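Local coordinates for USG-1 protein homolog (Pseudomonas aeruginosa, PDB 2HJS) that is of unproven function but belongs to the aspartate-semialdehyde dehydrogenase family and probably forms dimers that bind NAD and act on an aldehyde group, at residues 132-137 and 246-251; 154-159 and 233-238; 178-183 and 192-197; 161-166 and 315-320. All blocks are in the same frame, centred on the assembly; numbering follows the deposited sequence.

Interaction 1. Residues 132-137 and 246-251; sequences CAVAAE and DSLSVT
The carboxylates of Glu137 and Asp246 meet near the start of a helix that faces the start of a strand, with Glu137 OE1 only 2.5 Å from Asp246 OD2. The two side chains cross at about a right angle, and their carboxylate planes are turned 61° apart; the other oxygen of Glu137, OE2, stands further from the same OD2. Asp246 sets its CG anti to the carbonyl carbon (chi1 -65°), which sends OD2 towards the helix. There the same oxygen is also flanked by methyls: Ala133 CB lies 3.4 Å from Asp246 OD2, and Val134 CG2 is 3.6 Å from it. The acidic pair is therefore enclosed partly by hydrocarbon. Val134 divides its two branches between polar and apolar neighbours, for its other methyl, CG1, packs 4.0 Å from Leu248 CD2, the two side chains crossing at a slant. The second methyl of that leucine, CD1, comes more loosely to Glu137 CB. Helix 133-145 thus lies on one face of the sheet, the axis of residues 133-137 running at 52° to that of residues 246-251. Helix 213-225 flanks the first of these through Ile218 against Val134, while strand 151-160 runs beside Leu248 and strand 308-315 bonds to Asp246 through Ser315.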
loop_
_atom_site.group_PDB
_atom_site.type_symbol
_atom_site.label_atom_id
_atom_site.label_comp_id
_atom_site.label_asym_id
_atom_site.label_seq_id
_atom_site.Cartn_x
_atom_site.Cartn_y
_atom_site.Cartn_z
ATOM N N CYS A 132 7.757 1.956 -17.934
ATOM C CA CYS A 132 6.510 2.325 -17.260
ATOM C C CYS A 132 6.850 3.214 -16.053
ATOM O O CYS A 132 7.970 3.166 -15.549
ATOM C CB CYS A 132 5.724 1.084 -16.838
ATOM S SG CYS A 132 6.448 0.175 -15.506
ATOM N N ALA A 133 5.901 4.045 -15.634
ATOM C CA ALA A 133 6.132 5.018 -14.583
ATOM C C ALA A 133 6.730 4.418 -13.312
ATOM O O ALA A 133 7.693 4.972 -12.746
ATOM C CB ALA A 133 4.832 5.774 -14.243
ATOM N N VAL A 134 6.168 3.300 -12.845
ATOM C CA VAL A 134 6.639 2.757 -11.567
ATOM C C VAL A 134 8.110 2.329 -11.642
ATOM O O VAL A 134 8.888 2.647 -10.740
ATOM C CB VAL A 134 5.758 1.586 -11.063
ATOM C CG1 VAL A 134 6.442 0.861 -9.888
ATOM C CG2 VAL A 134 4.399 2.123 -10.629
ATOM N N ALA A 135 8.482 1.610 -12.701
ATOM C CA ALA A 135 9.857 1.190 -12.880
ATOM C C ALA A 135 10.780 2.415 -13.037
ATOM O O ALA A 135 11.909 2.418 -12.524
ATOM C CB ALA A 135 9.986 0.298 -14.100
ATOM N N ALA A 136 10.297 3.442 -13.731
ATOM C CA ALA A 136 11.108 4.654 -13.958
ATOM C C ALA A 136 11.401 5.345 -12.662
ATOM O O ALA A 136 12.526 5.776 -12.436
ATOM C CB ALA A 136 10.397 5.632 -14.930
ATOM N N GLU A 137 10.389 5.434 -11.801
ATOM C CA GLU A 137 10.517 6.144 -10.517
ATOM C C GLU A 137 11.341 5.352 -9.493
ATOM O O GLU A 137 12.157 5.914 -8.774
ATOM C CB GLU A 137 9.134 6.530 -9.972
ATOM C CG GLU A 137 8.390 7.451 -10.942
ATOM C CD GLU A 137 6.868 7.231 -10.979
ATOM O OE1 GLU A 137 6.348 6.286 -10.314
ATOM O OE2 GLU A 137 6.196 8.020 -11.693
ATOM N N ASP A 246 2.009 7.805 -8.361
ATOM C CA ASP A 246 2.447 6.518 -7.796
ATOM C C ASP A 246 2.989 6.747 -6.392
ATOM O O ASP A 246 3.714 7.709 -6.190
ATOM C CB ASP A 246 3.572 5.913 -8.639
ATOM C CG ASP A 246 3.121 5.539 -10.030
ATOM O OD1 ASP A 246 1.946 5.102 -10.223
ATOM O OD2 ASP A 246 3.961 5.683 -10.937
ATOM N N SER A 247 2.625 5.888 -5.438
ATOM C CA SER A 247 3.174 5.899 -4.084
ATOM C C SER A 247 3.898 4.560 -3.832
ATOM O O SER A 247 3.269 3.513 -3.840
ATOM C CB SER A 247 2.053 6.079 -3.043
ATOM O OG SER A 247 1.293 7.253 -3.318
ATOM N N LEU A 248 5.209 4.592 -3.619
ATOM C CA LEU A 248 5.983 3.356 -3.541
ATOM C C LEU A 248 6.591 3.169 -2.157
ATOM O O LEU A 248 7.179 4.097 -1.619
ATOM C CB LEU A 248 7.122 3.353 -4.572
ATOM C CG LEU A 248 6.814 3.798 -6.016
ATOM C CD1 LEU A 248 8.073 3.672 -6.873
ATOM C CD2 LEU A 248 5.677 2.955 -6.601
ATOM N N SER A 249 6.455 1.969 -1.601
ATOM C CA SER A 249 7.144 1.618 -0.375
ATOM C C SER A 249 8.210 0.573 -0.701
ATOM O O SER A 249 7.916 -0.523 -1.165
ATOM C CB SER A 249 6.156 1.108 0.672
ATOM O OG SER A 249 6.875 0.675 1.809
ATOM N N VAL A 250 9.462 0.953 -0.477
ATOM C CA VAL A 250 10.618 0.166 -0.887
ATOM C C VAL A 250 11.395 -0.284 0.349
ATOM O O VAL A 250 11.555 0.490 1.283
ATOM C CB VAL A 250 11.520 1.024 -1.826
ATOM C CG1 VAL A 250 12.772 0.255 -2.282
ATOM C CG2 VAL A 250 10.715 1.537 -3.074
ATOM N N THR A 251 11.849 -1.540 0.365
ATOM C CA THR A 251 12.796 -2.044 1.377
ATOM C C THR A 251 14.016 -2.609 0.673
ATOM O O THR A 251 13.895 -3.495 -0.179
ATOM C CB THR A 251 12.206 -3.169 2.225
ATOM O OG1 THR A 251 10.907 -2.784 2.655
ATOM C CG2 THR A 251 13.075 -3.453 3.468
#

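Interaction 2. Residues 154-159 and 233-238; sequences LNLTAC and LNVTCI
Leu154 to Cys159 and Leu233 to Ile238 pair residue for residue as parallel strands, Leu154 beside Leu233 and Cys159 beside Ile238. Five backbone hydrogen bonds alternate in direction along the ladder; the one from Ala158 N to Thr236 O is 2.7 Å long and nearly straight at 173°. The face carrying Leu154, Leu156, Ala158, Leu233, Val235 and Cys237 is wholly apolar and closely packed. Two of its pairs lie side by side and point the same way: Leu154 CG is 3.9 Å from Leu233 CD2, and Leu156 CD2 is 3.8 Å from Val235 CG1. Helices 133-145 and 213-225 cover this face.

The opposite face is largely polar, holds a water, and is covered by the second subunit. The water sits 2.8 Å from Leu156 O, Asn234 OD1 and Thr236 OG1 alike. Leu156 O already accepts from Thr236 N, which approaches tilted 20° from the carbonyl plane, so one carbonyl serves two partners. Thr157 turns CG2, anti to its backbone N, against Ile238 CD1 (3.6 Å), and its OG1 bonds to Thr157 OG1 of the second subunit. Asn234 likewise gives its ND2 to Gln308 and Asn310 of that subunit.

Adjacent parallel strands joined by a long connection that includes helix 213-225 form a beta-alpha-beta crossover, with strand 233-239 at the margin of the sheet within the chain. A mixed sheet with helices on one face and a partner subunit on the other fits the dimerisation domain of semialdehyde dehydrogenases.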
loop_
_atom_site.group_PDB
_atom_site.type_symbol
_atom_site.label_atom_id
_atom_site.label_comp_id
_atom_site.label_asym_id
_atom_site.label_seq_id
_atom_site.Cartn_x
_atom_site.Cartn_y
_atom_site.Cartn_z
ATOM N N LEU A 154 15.439 -6.584 -2.903
ATOM C CA LEU A 154 14.679 -5.373 -3.104
ATOM C C LEU A 154 13.201 -5.725 -3.033
ATOM O O LEU A 154 12.729 -6.534 -3.817
ATOM C CB LEU A 154 15.037 -4.779 -4.467
ATOM C CG LEU A 154 14.360 -3.500 -4.944
ATOM C CD1 LEU A 154 14.594 -2.409 -3.958
ATOM C CD2 LEU A 154 14.953 -3.106 -6.301
ATOM N N ASN A 155 12.495 -5.145 -2.072
ATOM C CA ASN A 155 11.053 -5.320 -1.977
ATOM C C ASN A 155 10.343 -4.029 -2.363
ATOM O O ASN A 155 10.684 -2.958 -1.874
ATOM C CB ASN A 155 10.626 -5.772 -0.591
ATOM C CG ASN A 155 9.182 -6.305 -0.569
ATOM O OD1 ASN A 155 8.200 -5.540 -0.441
ATOM N ND2 ASN A 155 9.049 -7.600 -0.711
ATOM N N LEU A 156 9.392 -4.147 -3.282
ATOM C CA LEU A 156 8.568 -3.024 -3.696
ATOM C C LEU A 156 7.091 -3.335 -3.502
ATOM O O LEU A 156 6.591 -4.345 -3.993
ATOM C CB LEU A 156 8.845 -2.667 -5.155
ATOM C CG LEU A 156 7.884 -1.702 -5.858
ATOM C CD1 LEU A 156 7.950 -0.258 -5.271
ATOM C CD2 LEU A 156 8.191 -1.692 -7.351
ATOM N N THR A 157 6.397 -2.470 -2.765
ATOM C CA THR A 157 4.940 -2.465 -2.767
ATOM C C THR A 157 4.516 -1.151 -3.418
ATOM O O THR A 157 4.720 -0.081 -2.855
ATOM C CB THR A 157 4.344 -2.543 -1.353
ATOM O OG1 THR A 157 4.813 -3.729 -0.704
ATOM C CG2 THR A 157 2.812 -2.573 -1.408
ATOM N N ALA A 158 3.920 -1.230 -4.596
ATOM C CA ALA A 158 3.541 -0.035 -5.318
ATOM C C ALA A 158 2.048 0.188 -5.203
ATOM O O ALA A 158 1.271 -0.699 -5.545
ATOM C CB ALA A 158 3.947 -0.165 -6.789
ATOM N N CYS A 159 1.645 1.347 -4.698
ATOM C CA CYS A 159 0.226 1.710 -4.617
ATOM C C CYS A 159 -0.096 2.640 -5.763
ATOM O O CYS A 159 0.357 3.798 -5.793
ATOM C CB CYS A 159 -0.092 2.372 -3.289
ATOM S SG CYS A 159 0.271 1.258 -1.886
ATOM N N LEU A 233 14.345 -8.832 -7.216
ATOM C CA LEU A 233 13.257 -7.890 -7.017
ATOM C C LEU A 233 11.945 -8.621 -6.671
ATOM O O LEU A 233 11.578 -9.573 -7.340
ATOM C CB LEU A 233 13.011 -7.158 -8.309
ATOM C CG LEU A 233 12.398 -5.760 -8.335
ATOM C CD1 LEU A 233 11.480 -5.598 -9.573
ATOM C CD2 LEU A 233 11.692 -5.315 -7.083
ATOM N N ASN A 234 11.223 -8.145 -5.665
ATOM C CA ASN A 234 9.876 -8.639 -5.411
ATOM C C ASN A 234 8.885 -7.474 -5.507
ATOM O O ASN A 234 9.061 -6.464 -4.824
ATOM C CB ASN A 234 9.830 -9.354 -4.051
ATOM C CG ASN A 234 8.482 -9.970 -3.751
ATOM O OD1 ASN A 234 7.527 -9.265 -3.409
ATOM N ND2 ASN A 234 8.407 -11.304 -3.815
ATOM N N VAL A 235 7.888 -7.603 -6.400
ATOM C CA VAL A 235 6.973 -6.500 -6.754
ATOM C C VAL A 235 5.532 -6.872 -6.502
ATOM O O VAL A 235 5.076 -7.871 -7.029
ATOM C CB VAL A 235 6.913 -6.196 -8.270
ATOM C CG1 VAL A 235 6.352 -4.778 -8.508
ATOM C CG2 VAL A 235 8.201 -6.376 -8.926
ATOM N N THR A 236 4.818 -6.018 -5.772
ATOM C CA THR A 236 3.385 -6.080 -5.648
ATOM C C THR A 236 2.817 -4.732 -6.081
ATOM O O THR A 236 3.217 -3.684 -5.558
ATOM C CB THR A 236 2.977 -6.367 -4.194
ATOM O OG1 THR A 236 3.663 -7.548 -3.758
ATOM C CG2 THR A 236 1.472 -6.592 -4.080
ATOM N N CYS A 237 1.897 -4.753 -7.041
ATOM C CA CYS A 237 1.165 -3.537 -7.393
ATOM C C CYS A 237 -0.275 -3.621 -6.934
ATOM O O CYS A 237 -1.031 -4.509 -7.342
ATOM C CB CYS A 237 1.228 -3.242 -8.892
ATOM S SG CYS A 237 2.904 -2.878 -9.417
ATOM N N ILE A 238 -0.646 -2.659 -6.107
ATOM C CA ILE A 238 -1.964 -2.580 -5.513
ATOM C C ILE A 238 -2.673 -1.405 -6.170
ATOM O O ILE A 238 -2.034 -0.422 -6.548
ATOM C CB ILE A 238 -1.801 -2.332 -3.993
ATOM C CG1 ILE A 238 -1.331 -3.609 -3.324
ATOM C CG2 ILE A 238 -3.079 -1.825 -3.319
ATOM C CD1 ILE A 238 -0.630 -3.256 -2.004
HETATM O O HOH W 1 6.211 -6.898 -2.844
#

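Interaction 3. Residues 178-183 and 192-197; sequences AELLNA and DRQIAF
Two flat groups, the Phe197 ring and the Gln194 amide, receive the end of helix 167-181. At the edge of the ring, near its plane, stands Leu180 CD1, 4.0 Å from Phe197 CD2; Leu181 CD2 comes in obliquely, 4.3 Å from Phe197 CZ. The same Leu180 methyl rests against the amide of Gln194, 3.4 Å from its NE2, the two side chains approaching from opposite directions. Ala196 CB completes the seat, 3.7 Å from Leu180 CD1. Gln194 is held in this posture by a bond to its own segment: NE2 donates to Ala196 O at 2.8 Å and 171°, with the oxygen almost in the amide plane, although the nitrogen stands above the plane of the carbonyl it reaches. An extended side chain, with CG anti to the backbone N (chi1 -170°), carries the amide that far. The helix that supplies the leucines closes in a Schellman motif, in which Ala183, with positive phi, is the C-prime residue, Arg184 N bonds to Glu179 O and Ala183 N to Leu180 O. One turn before Leu180, Gln176 OE1 accepts from both Ile195 N and Ala196 N, tying the loop backbone to the helix. Phe197 also meets Phe243 of the second subunit, ring planes at about 50°, and Leu181 packs on Thr177 of that subunit. Arg193, further back in the loop, makes a salt bridge with Asp280 of the second subunit and a cation-pi contact with its Tyr281.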
loop_
_atom_site.group_PDB
_atom_site.type_symbol
_atom_site.label_atom_id
_atom_site.label_comp_id
_atom_site.label_asym_id
_atom_site.label_seq_id
_atom_site.Cartn_x
_atom_site.Cartn_y
_atom_site.Cartn_z
ATOM N N ALA A 178 -18.992 9.129 -5.829
ATOM C CA ALA A 178 -20.174 9.983 -5.750
ATOM C C ALA A 178 -21.445 9.181 -5.469
ATOM O O ALA A 178 -22.228 9.553 -4.589
ATOM C CB ALA A 178 -20.324 10.785 -7.027
ATOM N N GLU A 179 -21.647 8.093 -6.214
ATOM C CA GLU A 179 -22.780 7.202 -5.999
ATOM C C GLU A 179 -22.890 6.799 -4.524
ATOM O O GLU A 179 -23.966 6.869 -3.941
ATOM C CB GLU A 179 -22.672 5.960 -6.885
ATOM C CG GLU A 179 -23.131 6.172 -8.321
ATOM C CD GLU A 179 -22.524 5.168 -9.317
ATOM O OE1 GLU A 179 -21.764 4.250 -8.898
ATOM O OE2 GLU A 179 -22.814 5.308 -10.534
ATOM N N LEU A 180 -21.770 6.401 -3.920
ATOM C CA LEU A 180 -21.764 5.977 -2.523
ATOM C C LEU A 180 -22.054 7.118 -1.552
ATOM O O LEU A 180 -22.807 6.938 -0.582
ATOM C CB LEU A 180 -20.437 5.318 -2.157
ATOM C CG LEU A 180 -20.115 3.971 -2.786
ATOM C CD1 LEU A 180 -18.684 3.640 -2.488
ATOM C CD2 LEU A 180 -21.054 2.867 -2.276
ATOM N N LEU A 181 -21.471 8.286 -1.818
ATOM C CA LEU A 181 -21.600 9.422 -0.910
ATOM C C LEU A 181 -23.012 9.993 -0.824
ATOM O O LEU A 181 -23.438 10.422 0.250
ATOM C CB LEU A 181 -20.558 10.508 -1.204
ATOM C CG LEU A 181 -19.153 10.233 -0.636
ATOM C CD1 LEU A 181 -18.236 11.421 -0.879
ATOM C CD2 LEU A 181 -19.161 9.868 0.855
ATOM N N ASN A 182 -23.751 9.995 -1.929
ATOM C CA ASN A 182 -25.161 10.362 -1.840
ATOM C C ASN A 182 -26.131 9.165 -1.917
ATOM O O ASN A 182 -27.257 9.279 -2.419
ATOM C CB ASN A 182 -25.525 11.528 -2.776
ATOM C CG ASN A 182 -25.022 11.337 -4.183
ATOM O OD1 ASN A 182 -24.109 12.041 -4.628
ATOM N ND2 ASN A 182 -25.621 10.392 -4.906
ATOM N N ALA A 183 -25.665 8.032 -1.382
ATOM C CA ALA A 183 -26.467 6.818 -1.146
ATOM C C ALA A 183 -27.283 6.314 -2.351
ATOM O O ALA A 183 -28.487 6.027 -2.236
ATOM C CB ALA A 183 -27.361 6.990 0.104
ATOM N N ASP A 192 -15.616 -4.938 -12.132
ATOM C CA ASP A 192 -16.788 -5.738 -11.742
ATOM C C ASP A 192 -16.973 -5.726 -10.218
ATOM O O ASP A 192 -17.802 -6.466 -9.666
ATOM C CB ASP A 192 -16.704 -7.173 -12.305
ATOM C CG ASP A 192 -15.475 -7.967 -11.788
ATOM O OD1 ASP A 192 -14.442 -7.374 -11.357
ATOM O OD2 ASP A 192 -15.558 -9.221 -11.842
ATOM N N ARG A 193 -16.200 -4.864 -9.556
ATOM C CA ARG A 193 -16.295 -4.668 -8.116
ATOM C C ARG A 193 -16.042 -3.195 -7.766
ATOM O O ARG A 193 -15.612 -2.401 -8.613
ATOM C CB ARG A 193 -15.307 -5.591 -7.390
ATOM C CG ARG A 193 -13.840 -5.145 -7.479
ATOM C CD ARG A 193 -12.934 -6.299 -7.850
ATOM N NE ARG A 193 -12.727 -7.183 -6.715
ATOM C CZ ARG A 193 -12.394 -8.470 -6.796
ATOM N NH1 ARG A 193 -12.219 -9.086 -7.970
ATOM N NH2 ARG A 193 -12.243 -9.152 -5.672
ATOM N N GLN A 194 -16.312 -2.855 -6.512
ATOM C CA GLN A 194 -16.118 -1.515 -6.006
ATOM C C GLN A 194 -14.645 -1.141 -5.923
ATOM O O GLN A 194 -13.829 -1.875 -5.371
ATOM C CB GLN A 194 -16.760 -1.387 -4.634
ATOM C CG GLN A 194 -16.832 0.034 -4.129
ATOM C CD GLN A 194 -17.453 0.125 -2.767
ATOM O OE1 GLN A 194 -18.491 -0.493 -2.500
ATOM N NE2 GLN A 194 -16.826 0.910 -1.884
ATOM N N ILE A 195 -14.306 0.001 -6.500
ATOM C CA ILE A 195 -12.966 0.564 -6.326
ATOM C C ILE A 195 -12.943 1.746 -5.346
ATOM O O ILE A 195 -11.925 1.988 -4.693
ATOM C CB ILE A 195 -12.307 0.933 -7.673
ATOM C CG1 ILE A 195 -13.023 2.101 -8.363
ATOM C CG2 ILE A 195 -12.280 -0.317 -8.609
ATOM C CD1 ILE A 195 -12.299 2.576 -9.626
ATOM N N ALA A 196 -14.060 2.466 -5.253
ATOM C CA ALA A 196 -14.204 3.572 -4.324
ATOM C C ALA A 196 -13.904 3.100 -2.890
ATOM O O ALA A 196 -14.369 2.034 -2.468
ATOM C CB ALA A 196 -15.624 4.165 -4.423
ATOM N N PHE A 197 -13.111 3.887 -2.162
ATOM C CA PHE A 197 -12.746 3.561 -0.775
ATOM C C PHE A 197 -12.273 2.091 -0.598
ATOM O O PHE A 197 -12.518 1.475 0.429
ATOM C CB PHE A 197 -13.920 3.875 0.168
ATOM C CG PHE A 197 -14.483 5.264 0.014
ATOM C CD1 PHE A 197 -13.731 6.382 0.376
ATOM C CD2 PHE A 197 -15.777 5.446 -0.458
ATOM C CE1 PHE A 197 -14.261 7.673 0.261
ATOM C CE2 PHE A 197 -16.328 6.735 -0.582
ATOM C CZ PHE A 197 -15.561 7.849 -0.224
#

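Interaction 4. Residues 161-166 and 315-320; sequences SVSSLG and SDNVRK
Asn317 reaches across to Ser163, and the residues before and after it explain how it is presented. Ser315 closes strand 308-315, its backbone paired with Asp246. Asp316 then caps the helix: its OD1 accepts a hydrogen bond of 3.0 Å from Arg319 N, which comes from above the carboxylate plane, and a weak one from Val318 N. Next comes Asn317, whose CG is set between its backbone N and carbonyl carbon (chi1 56°), aiming the amide at the 3-10 turn 162-164. ND2 donates to Ser163 OG at 3.0 Å and 157°, with the serine oxygen nearly in the amide plane, while Gly245 N donates to OD1; with both ends engaged, the rotation of the amide is fixed. Ser163 OG is itself bonded to Ser161 OG at 2.8 Å, so the amide joins a short polar chain. Val318 only brushes the turn, CG2 standing 4.5 Å from Ser163 OG. Beyond it, Arg319 and Lys320 turn to other partners: Arg319 forms salt bridges with Asp292 and Glu28, Lys320 with Glu140. The arrangement is a helix N-cap by Asp316, after which the first-turn Asn317 bonds to a 3-10 turn, with a bound dioxane, probably from the crystallisation liquor, about 4 Å from the Asn317 side chain.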
loop_
_atom_site.group_PDB
_atom_site.type_symbol
_atom_site.label_atom_id
_atom_site.label_comp_id
_atom_site.label_asym_id
_atom_site.label_seq_id
_atom_site.Cartn_x
_atom_site.Cartn_y
_atom_site.Cartn_z
ATOM N N SER A 161 -2.405 4.772 -8.448
ATOM C CA SER A 161 -3.640 5.552 -8.601
ATOM C C SER A 161 -4.443 5.034 -9.797
ATOM O O SER A 161 -3.896 4.322 -10.649
ATOM C CB SER A 161 -3.274 7.002 -8.874
ATOM O OG SER A 161 -2.680 7.127 -10.158
ATOM N N VAL A 162 -5.721 5.400 -9.887
ATOM C CA VAL A 162 -6.555 4.964 -11.012
ATOM C C VAL A 162 -6.156 5.548 -12.367
ATOM O O VAL A 162 -6.554 5.013 -13.403
ATOM C CB VAL A 162 -8.074 5.207 -10.778
ATOM C CG1 VAL A 162 -8.581 4.281 -9.696
ATOM C CG2 VAL A 162 -8.383 6.684 -10.481
ATOM N N SER A 163 -5.402 6.657 -12.370
ATOM C CA SER A 163 -4.895 7.216 -13.636
ATOM C C SER A 163 -3.966 6.215 -14.339
ATOM O O SER A 163 -3.725 6.338 -15.519
ATOM C CB SER A 163 -4.167 8.537 -13.420
ATOM O OG SER A 163 -2.982 8.316 -12.670
ATOM N N SER A 164 -3.461 5.215 -13.611
ATOM C CA SER A 164 -2.663 4.153 -14.233
ATOM C C SER A 164 -3.474 3.361 -15.280
ATOM O O SER A 164 -2.899 2.713 -16.152
ATOM C CB SER A 164 -2.100 3.212 -13.162
ATOM O OG SER A 164 -0.932 3.758 -12.535
ATOM N N LEU A 165 -4.802 3.440 -15.186
ATOM C CA LEU A 165 -5.736 2.786 -16.111
ATOM C C LEU A 165 -6.301 3.773 -17.122
ATOM O O LEU A 165 -7.272 3.470 -17.827
ATOM C CB LEU A 165 -6.904 2.126 -15.340
ATOM C CG LEU A 165 -6.547 1.273 -14.107
ATOM C CD1 LEU A 165 -7.793 0.992 -13.308
ATOM C CD2 LEU A 165 -5.838 -0.018 -14.484
ATOM N N GLY A 166 -5.705 4.959 -17.188
ATOM C CA GLY A 166 -6.124 5.965 -18.148
ATOM C C GLY A 166 -7.255 6.804 -17.607
ATOM O O GLY A 166 -7.647 6.634 -16.458
ATOM N N SER A 315 5.589 10.145 -6.982
ATOM C CA SER A 315 5.869 10.795 -8.260
ATOM C C SER A 315 4.603 10.866 -9.095
ATOM O O SER A 315 3.691 10.023 -8.947
ATOM C CB SER A 315 6.903 9.975 -9.031
ATOM O OG SER A 315 7.572 10.799 -9.992
ATOM N N ASP A 316 4.566 11.857 -9.970
ATOM C CA ASP A 316 3.506 12.010 -10.955
ATOM C C ASP A 316 3.741 10.994 -12.091
ATOM O O ASP A 316 4.624 11.175 -12.942
ATOM C CB ASP A 316 3.485 13.463 -11.472
ATOM C CG ASP A 316 2.324 13.744 -12.410
ATOM O OD1 ASP A 316 1.829 12.787 -13.067
ATOM O OD2 ASP A 316 1.921 14.934 -12.501
ATOM N N ASN A 317 2.962 9.908 -12.075
ATOM C CA ASN A 317 3.095 8.843 -13.066
ATOM C C ASN A 317 2.899 9.325 -14.503
ATOM O O ASN A 317 3.539 8.829 -15.416
ATOM C CB ASN A 317 2.123 7.695 -12.746
ATOM C CG ASN A 317 0.680 8.157 -12.661
ATOM O OD1 ASN A 317 0.346 9.099 -11.930
ATOM N ND2 ASN A 317 -0.181 7.508 -13.438
ATOM N N VAL A 318 2.040 10.314 -14.706
ATOM C CA VAL A 318 1.793 10.817 -16.051
ATOM C C VAL A 318 2.884 11.778 -16.561
ATOM O O VAL A 318 3.535 11.513 -17.579
ATOM C CB VAL A 318 0.392 11.441 -16.154
ATOM C CG1 VAL A 318 0.193 12.129 -17.524
ATOM C CG2 VAL A 318 -0.675 10.344 -15.932
ATOM N N ARG A 319 3.068 12.881 -15.840
ATOM C CA ARG A 319 3.999 13.935 -16.220
ATOM C C ARG A 319 5.458 13.489 -16.065
ATOM O O ARG A 319 6.263 13.726 -16.963
ATOM C CB ARG A 319 3.756 15.173 -15.365
ATOM C CG ARG A 319 4.669 16.358 -15.727
ATOM C CD ARG A 319 4.593 17.451 -14.671
ATOM N NE ARG A 319 5.568 18.516 -14.922
ATOM C CZ ARG A 319 5.390 19.540 -15.766
ATOM N NH1 ARG A 319 4.259 19.660 -16.448
ATOM N NH2 ARG A 319 6.352 20.448 -15.929
ATOM N N LYS A 320 5.787 12.871 -14.919
ATOM C CA LYS A 320 7.172 12.551 -14.585
ATOM C C LYS A 320 7.599 11.128 -15.000
ATOM O O LYS A 320 8.451 10.978 -15.857
ATOM C CB LYS A 320 7.465 12.791 -13.091
ATOM C CG LYS A 320 8.849 12.256 -12.635
ATOM C CD LYS A 320 10.006 12.953 -13.439
ATOM C CE LYS A 320 11.395 12.584 -12.921
ATOM N NZ LYS A 320 11.739 13.145 -11.579
#

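How the interactions relate
Three of the four contacts form a continuous region around one sheet. Interactions 1 and 2, centres 8 Å apart, share neighbouring strands: Ser247 O lies 2.8 Å from Cys159 N, and Leu248 CD2 packs 3.6 Å from Ala158 CB. Interaction 4 meets interaction 1 at the start of helix 317-336, where Asp246 OD2 is 3.3 Å from Asn317 CB; Asn317, which touches Asp246 in this way, is the residue about 4 Å from the dioxane. Interaction 3 is remote, its centre about 27 Å from that of interaction 1, and reaches interaction 4 through Ile195 CD1 and Val162 CG1, 4.1 Å apart. Interactions 1, 2 and 3 all touch the second subunit, whereas no other chain touches the segments of interaction 4.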